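Long-range contacts in molinate hydrolase (Gulosibacter molinativorax, PDB 4UB9), which hydrolyses the thiocarbamate pesticide molinate and is a zinc-containing enzyme of the amidohydrolase family, which has the TIM-barrel fold: residues A[173-178]-A[210-215]; A[370-375]-A[402-407]; A[442-447]-A[468-473]. All blocks are in the same frame, centred on the assembly; numbering follows the deposited sequence.

Contact 1: A[173-178]-A[210-215]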
# COMPACT_ATOMS: atom_id res chain seq x y z
N THR A 173 6.02 -7.74 -28.46
CA THR A 173 5.14 -7.69 -27.27
C THR A 173 4.02 -8.72 -27.34
O THR A 173 3.88 -9.46 -28.29
CB THR A 173 4.54 -6.30 -27.07
OG1 THR A 173 3.94 -6.22 -25.77
CG2 THR A 173 3.50 -5.98 -28.13
N LEU A 174 3.28 -8.79 -26.27
CA LEU A 174 2.09 -9.61 -26.16
C LEU A 174 0.91 -8.70 -26.48
O LEU A 174 0.65 -7.71 -25.77
CB LEU A 174 1.87 -10.05 -24.74
CG LEU A 174 1.61 -11.49 -24.42
CD1 LEU A 174 2.80 -11.94 -23.58
CD2 LEU A 174 0.38 -11.62 -23.59
N ILE A 175 0.21 -9.04 -27.54
CA ILE A 175 -0.81 -8.18 -28.02
C ILE A 175 -1.91 -8.11 -26.96
O ILE A 175 -2.55 -9.12 -26.66
CB ILE A 175 -1.40 -8.66 -29.34
CG1 ILE A 175 -0.32 -8.84 -30.42
CG2 ILE A 175 -2.48 -7.70 -29.82
CD1 ILE A 175 0.51 -7.61 -30.68
N GLY A 176 -2.17 -6.89 -26.50
CA GLY A 176 -3.26 -6.62 -25.56
C GLY A 176 -2.84 -6.62 -24.10
O GLY A 176 -3.68 -6.55 -23.21
N MET A 177 -1.54 -6.75 -23.86
CA MET A 177 -1.04 -6.72 -22.49
C MET A 177 -0.39 -5.39 -22.24
O MET A 177 0.27 -4.80 -23.09
CB MET A 177 -0.00 -7.84 -22.25
CG MET A 177 0.40 -8.00 -20.76
SD MET A 177 1.74 -9.19 -20.44
CE MET A 177 3.13 -8.41 -21.22
N GLY A 178 -0.49 -4.95 -21.01
CA GLY A 178 0.22 -3.73 -20.59
C GLY A 178 1.72 -3.98 -20.38
O GLY A 178 2.18 -5.11 -20.34
N VAL A 210 4.58 -0.80 -27.49
CA VAL A 210 4.59 -0.26 -28.86
C VAL A 210 3.18 -0.15 -29.43
O VAL A 210 2.88 -0.65 -30.50
CB VAL A 210 5.50 -1.05 -29.83
CG1 VAL A 210 6.95 -0.82 -29.43
CG2 VAL A 210 5.22 -2.52 -29.78
N GLY A 211 2.34 0.57 -28.70
CA GLY A 211 0.97 0.85 -29.13
C GLY A 211 0.02 -0.33 -29.03
O GLY A 211 -1.13 -0.22 -29.41
N MET A 212 0.49 -1.47 -28.55
CA MET A 212 -0.34 -2.71 -28.57
C MET A 212 -0.74 -3.16 -27.17
O MET A 212 -0.94 -4.34 -26.91
CB MET A 212 0.36 -3.82 -29.33
CG MET A 212 0.84 -3.41 -30.73
SD MET A 212 -0.50 -2.86 -31.84
CE MET A 212 -1.28 -4.41 -32.22
N GLY A 213 -0.89 -2.18 -26.31
CA GLY A 213 -1.26 -2.39 -24.92
C GLY A 213 -2.75 -2.51 -24.61
O GLY A 213 -3.55 -2.85 -25.49
N ARG A 214 -3.10 -2.27 -23.34
CA ARG A 214 -4.46 -2.54 -22.85
C ARG A 214 -5.52 -1.76 -23.63
O ARG A 214 -6.67 -2.18 -23.72
CB ARG A 214 -4.57 -2.27 -21.33
CG ARG A 214 -3.76 -3.21 -20.42
CD ARG A 214 -4.18 -4.67 -20.50
NE ARG A 214 -5.61 -4.75 -20.23
CZ ARG A 214 -6.56 -4.98 -21.13
NH1 ARG A 214 -6.29 -5.32 -22.37
NH2 ARG A 214 -7.83 -4.95 -20.73
N HIS A 215 -5.14 -0.64 -24.22
CA HIS A 215 -6.10 0.22 -24.93
C HIS A 215 -6.76 -0.47 -26.12
O HIS A 215 -7.87 -0.12 -26.52
CB HIS A 215 -5.50 1.56 -25.34
CG HIS A 215 -4.66 1.48 -26.57
ND1 HIS A 215 -5.14 1.81 -27.82
CD2 HIS A 215 -3.37 1.10 -26.75
CE1 HIS A 215 -4.20 1.63 -28.72
NE2 HIS A 215 -3.12 1.19 -28.10
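G176 meets M212 and G213 where the short strand 174-175 of this amidohydrolase's parallel barrel sheet is carried round in a type II beta turn from L174 to M177. The CA atoms of G176 and G213 are 4.7 Å apart, and the positive phi of G176 would press any CB against the preceding carbonyl oxygen.

Two hydrogen bonds use both polar ends of G176. Its N donates to M212 O (2.9 Å, N-H...O 158°), the donor standing almost in line with the C=O bond. Its O accepts from R214 NH1 at 3.0 Å, near the guanidinium edge. Bends at chi2 (-63°) and chi3 (-54°) fold R214 back for this bond and lay its CD 3.7 Å from G178 N. NH1 also binds S217, and NH2 binds P256 O of the second subunit. A leucine in place of R214 is likely to leave G176 O without this donor and P256 O of the second subunit without its NH2 partner.

Apolar contact gathers on M212. Its CB lies 4.0 Å from T173 CG2, and its CE reaches I175 CD1 at the same separation, the M212 and I175 side chains running side by side, both touching Y231 of helix 221-232. L174 points away from this loop, its side chain about 5 Å from the zinc.

A CA-H...O contact completes the junction, G213 CA standing 3.4 Å from M177 O.

Contact 2: A[370-375]-A[402-407]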
# COMPACT_ATOMS: atom_id res chain seq x y z
N LEU A 370 9.10 -27.49 -25.04
CA LEU A 370 9.83 -26.94 -23.92
C LEU A 370 9.80 -25.42 -23.98
O LEU A 370 10.16 -24.80 -25.00
CB LEU A 370 11.29 -27.43 -23.90
CG LEU A 370 12.18 -26.99 -22.71
CD1 LEU A 370 13.27 -28.02 -22.50
CD2 LEU A 370 12.83 -25.62 -22.92
N GLY A 371 9.47 -24.82 -22.84
CA GLY A 371 9.56 -23.37 -22.65
C GLY A 371 9.45 -23.02 -21.19
O GLY A 371 8.85 -23.76 -20.43
N THR A 372 10.05 -21.91 -20.79
CA THR A 372 10.25 -21.63 -19.35
C THR A 372 9.94 -20.25 -18.80
O THR A 372 9.89 -20.08 -17.60
CB THR A 372 11.73 -21.85 -18.99
OG1 THR A 372 12.53 -21.00 -19.82
CG2 THR A 372 12.12 -23.32 -19.22
N ASP A 373 9.79 -19.27 -19.67
CA ASP A 373 9.62 -17.87 -19.28
C ASP A 373 10.91 -17.36 -18.69
O ASP A 373 10.93 -16.33 -18.04
CB ASP A 373 8.44 -17.67 -18.27
CG ASP A 373 7.07 -17.33 -18.96
OD1 ASP A 373 7.05 -16.76 -20.08
OD2 ASP A 373 6.00 -17.64 -18.35
N ALA A 374 12.00 -18.09 -18.88
CA ALA A 374 13.22 -17.77 -18.14
C ALA A 374 13.92 -16.56 -18.64
O ALA A 374 13.83 -16.20 -19.83
CB ALA A 374 14.16 -18.95 -18.13
N GLY A 375 14.65 -15.94 -17.74
CA GLY A 375 15.42 -14.72 -18.05
C GLY A 375 16.71 -14.69 -17.28
O GLY A 375 16.94 -15.45 -16.37
N PHE A 402 17.32 -27.54 -18.57
CA PHE A 402 17.70 -28.76 -17.85
C PHE A 402 16.69 -29.09 -16.77
O PHE A 402 16.18 -30.18 -16.67
CB PHE A 402 19.07 -28.66 -17.19
CG PHE A 402 20.21 -28.31 -18.13
CD1 PHE A 402 20.38 -28.95 -19.35
CD2 PHE A 402 21.15 -27.34 -17.77
CE1 PHE A 402 21.42 -28.60 -20.21
CE2 PHE A 402 22.20 -27.02 -18.62
CZ PHE A 402 22.33 -27.63 -19.84
N VAL A 403 16.29 -28.08 -16.05
CA VAL A 403 15.29 -28.24 -15.01
C VAL A 403 13.93 -28.68 -15.56
O VAL A 403 13.20 -29.48 -14.94
CB VAL A 403 15.12 -26.93 -14.20
CG1 VAL A 403 14.00 -27.05 -13.16
CG2 VAL A 403 16.43 -26.60 -13.50
N TRP A 404 13.56 -28.12 -16.70
CA TRP A 404 12.26 -28.45 -17.35
C TRP A 404 12.19 -29.95 -17.67
O TRP A 404 11.25 -30.65 -17.32
CB TRP A 404 12.12 -27.63 -18.65
CG TRP A 404 10.78 -27.71 -19.33
CD1 TRP A 404 9.79 -26.79 -19.28
CD2 TRP A 404 10.32 -28.74 -20.20
NE1 TRP A 404 8.74 -27.17 -20.07
CE2 TRP A 404 9.04 -28.37 -20.64
CE3 TRP A 404 10.88 -29.94 -20.66
CZ2 TRP A 404 8.29 -29.16 -21.50
CZ3 TRP A 404 10.15 -30.72 -21.52
CH2 TRP A 404 8.86 -30.33 -21.94
N MET A 405 13.25 -30.40 -18.33
CA MET A 405 13.40 -31.82 -18.70
C MET A 405 13.36 -32.73 -17.51
O MET A 405 12.60 -33.68 -17.45
CB MET A 405 14.68 -32.01 -19.47
CG MET A 405 14.51 -31.58 -20.93
SD MET A 405 15.97 -31.89 -21.92
CE MET A 405 15.75 -30.86 -23.35
N GLN A 406 14.08 -32.35 -16.49
CA GLN A 406 14.04 -33.11 -15.22
C GLN A 406 12.64 -33.14 -14.64
O GLN A 406 12.14 -34.20 -14.28
CB GLN A 406 15.03 -32.47 -14.20
CG GLN A 406 15.01 -33.16 -12.86
CD GLN A 406 15.93 -32.51 -11.85
OE1 GLN A 406 16.96 -31.95 -12.21
NE2 GLN A 406 15.53 -32.52 -10.62
N ALA A 407 11.98 -31.97 -14.56
CA ALA A 407 10.62 -31.90 -13.98
C ALA A 407 9.65 -32.77 -14.76
O ALA A 407 8.77 -33.42 -14.20
CB ALA A 407 10.11 -30.49 -13.97
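L370 and W404 hold the closest CA atoms, 7.2 Å apart, where the chain leaving barrel strand 368-370 passes helix 400-410. The side chains of L370 and W404 run antiparallel past one another. L370 CG sits over one face of the indole, 3.8 Å from the centroid of the five-membered ring and 21° off its normal, a CH-pi contact. From there the CD1 branch reaches past the rim of the ring near CE3 (3.6 Å), and it also meets the methyl CE of M405 at 3.9 Å. With its CG anti to the backbone N (chi1 -172°), W404 extends from the helix so that its ring slips under the leucine, and L370 CA lies over the CE2-CZ2 side of the six-membered ring, 3.6 Å from CZ2.

G371 O approaches CD1 of W404 to 3.4 Å, obliquely to the ring. It is equally near NE1, but the angle is too poor for a hydrogen bond; NE1 bonds instead to V328 O. T372 OG1 accepts from A374 N in an ST turn and pairs with D400 in the first turn of the same helix.

The junction is therefore apolar, and W404 NE1 and T372 OG1 find partners outside the two segments: L370 packs on one indole face, and the NE1 bond to V328 O probably limits rotation of the ring.

Contact 3: A[442-447]-A[468-473]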
# COMPACT_ATOMS: atom_id res chain seq x y z
N GLY A 442 21.45 -30.94 -44.69
CA GLY A 442 20.78 -29.74 -45.23
C GLY A 442 20.40 -28.72 -44.16
O GLY A 442 20.32 -27.54 -44.44
N LYS A 443 20.22 -29.17 -42.94
CA LYS A 443 19.92 -28.27 -41.82
C LYS A 443 21.14 -27.54 -41.27
O LYS A 443 22.27 -27.90 -41.57
CB LYS A 443 19.22 -29.03 -40.69
CG LYS A 443 17.85 -29.57 -41.10
CD LYS A 443 17.04 -30.06 -39.91
CE LYS A 443 15.82 -30.80 -40.40
NZ LYS A 443 14.81 -30.98 -39.33
N LEU A 444 20.90 -26.51 -40.47
CA LEU A 444 22.00 -25.75 -39.87
C LEU A 444 22.86 -26.60 -38.94
O LEU A 444 22.38 -27.51 -38.28
CB LEU A 444 21.47 -24.55 -39.10
CG LEU A 444 20.90 -23.43 -39.97
CD1 LEU A 444 19.94 -22.58 -39.16
CD2 LEU A 444 21.99 -22.54 -40.56
N GLY A 445 24.14 -26.27 -38.89
CA GLY A 445 25.15 -27.03 -38.12
C GLY A 445 25.27 -26.73 -36.65
O GLY A 445 26.34 -26.34 -36.14
N ASP A 446 24.17 -26.91 -35.97
CA ASP A 446 24.08 -26.64 -34.55
C ASP A 446 24.12 -27.95 -33.82
O ASP A 446 23.22 -28.79 -33.97
CB ASP A 446 22.77 -25.90 -34.20
CG ASP A 446 22.67 -24.49 -34.83
OD1 ASP A 446 23.67 -23.99 -35.39
OD2 ASP A 446 21.56 -23.90 -34.77
N VAL A 447 25.10 -28.12 -32.96
CA VAL A 447 25.29 -29.42 -32.30
C VAL A 447 25.84 -29.22 -30.93
O VAL A 447 26.63 -28.30 -30.69
CB VAL A 447 26.33 -30.26 -33.07
CG1 VAL A 447 26.62 -31.56 -32.38
CG2 VAL A 447 25.85 -30.52 -34.48
N VAL A 468 28.45 -26.20 -30.55
CA VAL A 468 28.74 -25.78 -31.91
C VAL A 468 27.52 -25.10 -32.51
O VAL A 468 26.39 -25.62 -32.45
CB VAL A 468 29.07 -26.98 -32.80
CG1 VAL A 468 29.29 -26.55 -34.25
CG2 VAL A 468 30.30 -27.69 -32.27
N LYS A 469 27.78 -23.99 -33.18
CA LYS A 469 26.74 -23.21 -33.82
C LYS A 469 27.12 -22.88 -35.25
O LYS A 469 28.10 -22.21 -35.49
CB LYS A 469 26.51 -21.90 -33.07
CG LYS A 469 25.24 -21.19 -33.53
CD LYS A 469 25.19 -19.74 -33.09
CE LYS A 469 23.93 -19.11 -33.66
NZ LYS A 469 23.99 -17.64 -33.58
N GLU A 470 26.31 -23.35 -36.19
CA GLU A 470 26.61 -23.23 -37.61
C GLU A 470 28.06 -23.65 -37.90
O GLU A 470 28.85 -22.95 -38.52
CB GLU A 470 26.32 -21.83 -38.09
CG GLU A 470 24.83 -21.60 -38.21
CD GLU A 470 24.46 -20.22 -38.74
OE1 GLU A 470 25.07 -19.75 -39.70
OE2 GLU A 470 23.49 -19.65 -38.22
N GLY A 471 28.40 -24.82 -37.38
CA GLY A 471 29.72 -25.42 -37.59
C GLY A 471 30.91 -24.74 -36.92
O GLY A 471 32.07 -25.08 -37.18
N ARG A 472 30.61 -23.79 -36.06
CA ARG A 472 31.63 -23.03 -35.37
C ARG A 472 31.59 -23.41 -33.93
O ARG A 472 30.54 -23.36 -33.29
CB ARG A 472 31.32 -21.57 -35.53
CG ARG A 472 32.28 -20.63 -34.82
CD ARG A 472 31.87 -19.21 -35.13
NE ARG A 472 31.67 -18.55 -33.85
CZ ARG A 472 30.50 -18.21 -33.33
NH1 ARG A 472 29.36 -18.40 -33.96
NH2 ARG A 472 30.49 -17.65 -32.15
N GLU A 473 32.69 -23.89 -33.42
CA GLU A 473 32.74 -24.31 -32.03
C GLU A 473 32.80 -23.07 -31.17
O GLU A 473 33.49 -22.12 -31.46
CB GLU A 473 33.91 -25.25 -31.72
CG GLU A 473 33.87 -25.79 -30.27
CD GLU A 473 34.87 -26.92 -29.96
OE1 GLU A 473 35.77 -27.20 -30.80
OE2 GLU A 473 34.71 -27.55 -28.88
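The start of strand 447-450 pairs antiparallel with the end of strand 464-469 at V447 and V468, next to the tight hairpin leading to strand 472-473. This hydrogen-bonded pair has V447 N to V468 O at 2.9 Å and V468 N to V447 O at 2.8 Å. The second of these has its donor almost in line with the carbonyl bond. V468 O also receives a CA-H...O contact from D446 CA at 3.3 Å.

Beyond the pair, the segment 442-447 grips the hairpin turn. K469 to R472 form a type I' turn, with E470 and G471 at positive phi, and the N-H groups of these two central residues find acceptors across the contact. E470 N donates to D446 OD1 (2.8 Å), meeting the carboxylate oxygen nearly along its C-O bond, while G471 N gives an almost straight bond to G445 O (2.8 Å, 169°). G445 is the centre of an inverse gamma turn and brings its CA within 4.1 Å of E470 CA; a CB there would run into G471 N.

D446 CG lies anti to the carbonyl carbon (chi1 -64°), and this turns OD1 to the hairpin while OD2 makes a salt bridge to R167. E470 OE2 binds R167 as well. The two acids, with D446 OD1 and E470 OE2 5.2 Å apart, therefore share one guanidinium, which probably eases their mutual repulsion. L444 lies alongside E470, its CD2 3.8 Å from E470 CG, covering its aliphatic part.

V468 also rests on I82 of strand 81-83, and G445 bonds to the backbone of G62. This meeting of late and early parts of the chain is consistent with the small beta domain, built from both chain ends, that flanks the TIM barrel in amidohydrolases.

From the N terminus, contact 1 comes first and closes a loop of 31 residues that includes helix 198-209, bringing the chain after that helix back to the end of strand 174-175. Contact 2 closes 26 residues, joining the end of strand 368-370 to helix 400-410, and contact 3 closes 20, tying the start of strand 447-450 to the hairpin after strand 464-469. The three loops follow in series; none nests or crosses. Contacts 1 and 2 both belong to the barrel, with nearest atoms about 7 Å apart. Contact 3 lies on the other side of the chain's centre from contact 1, their centres about 36 Å apart, away from the zinc.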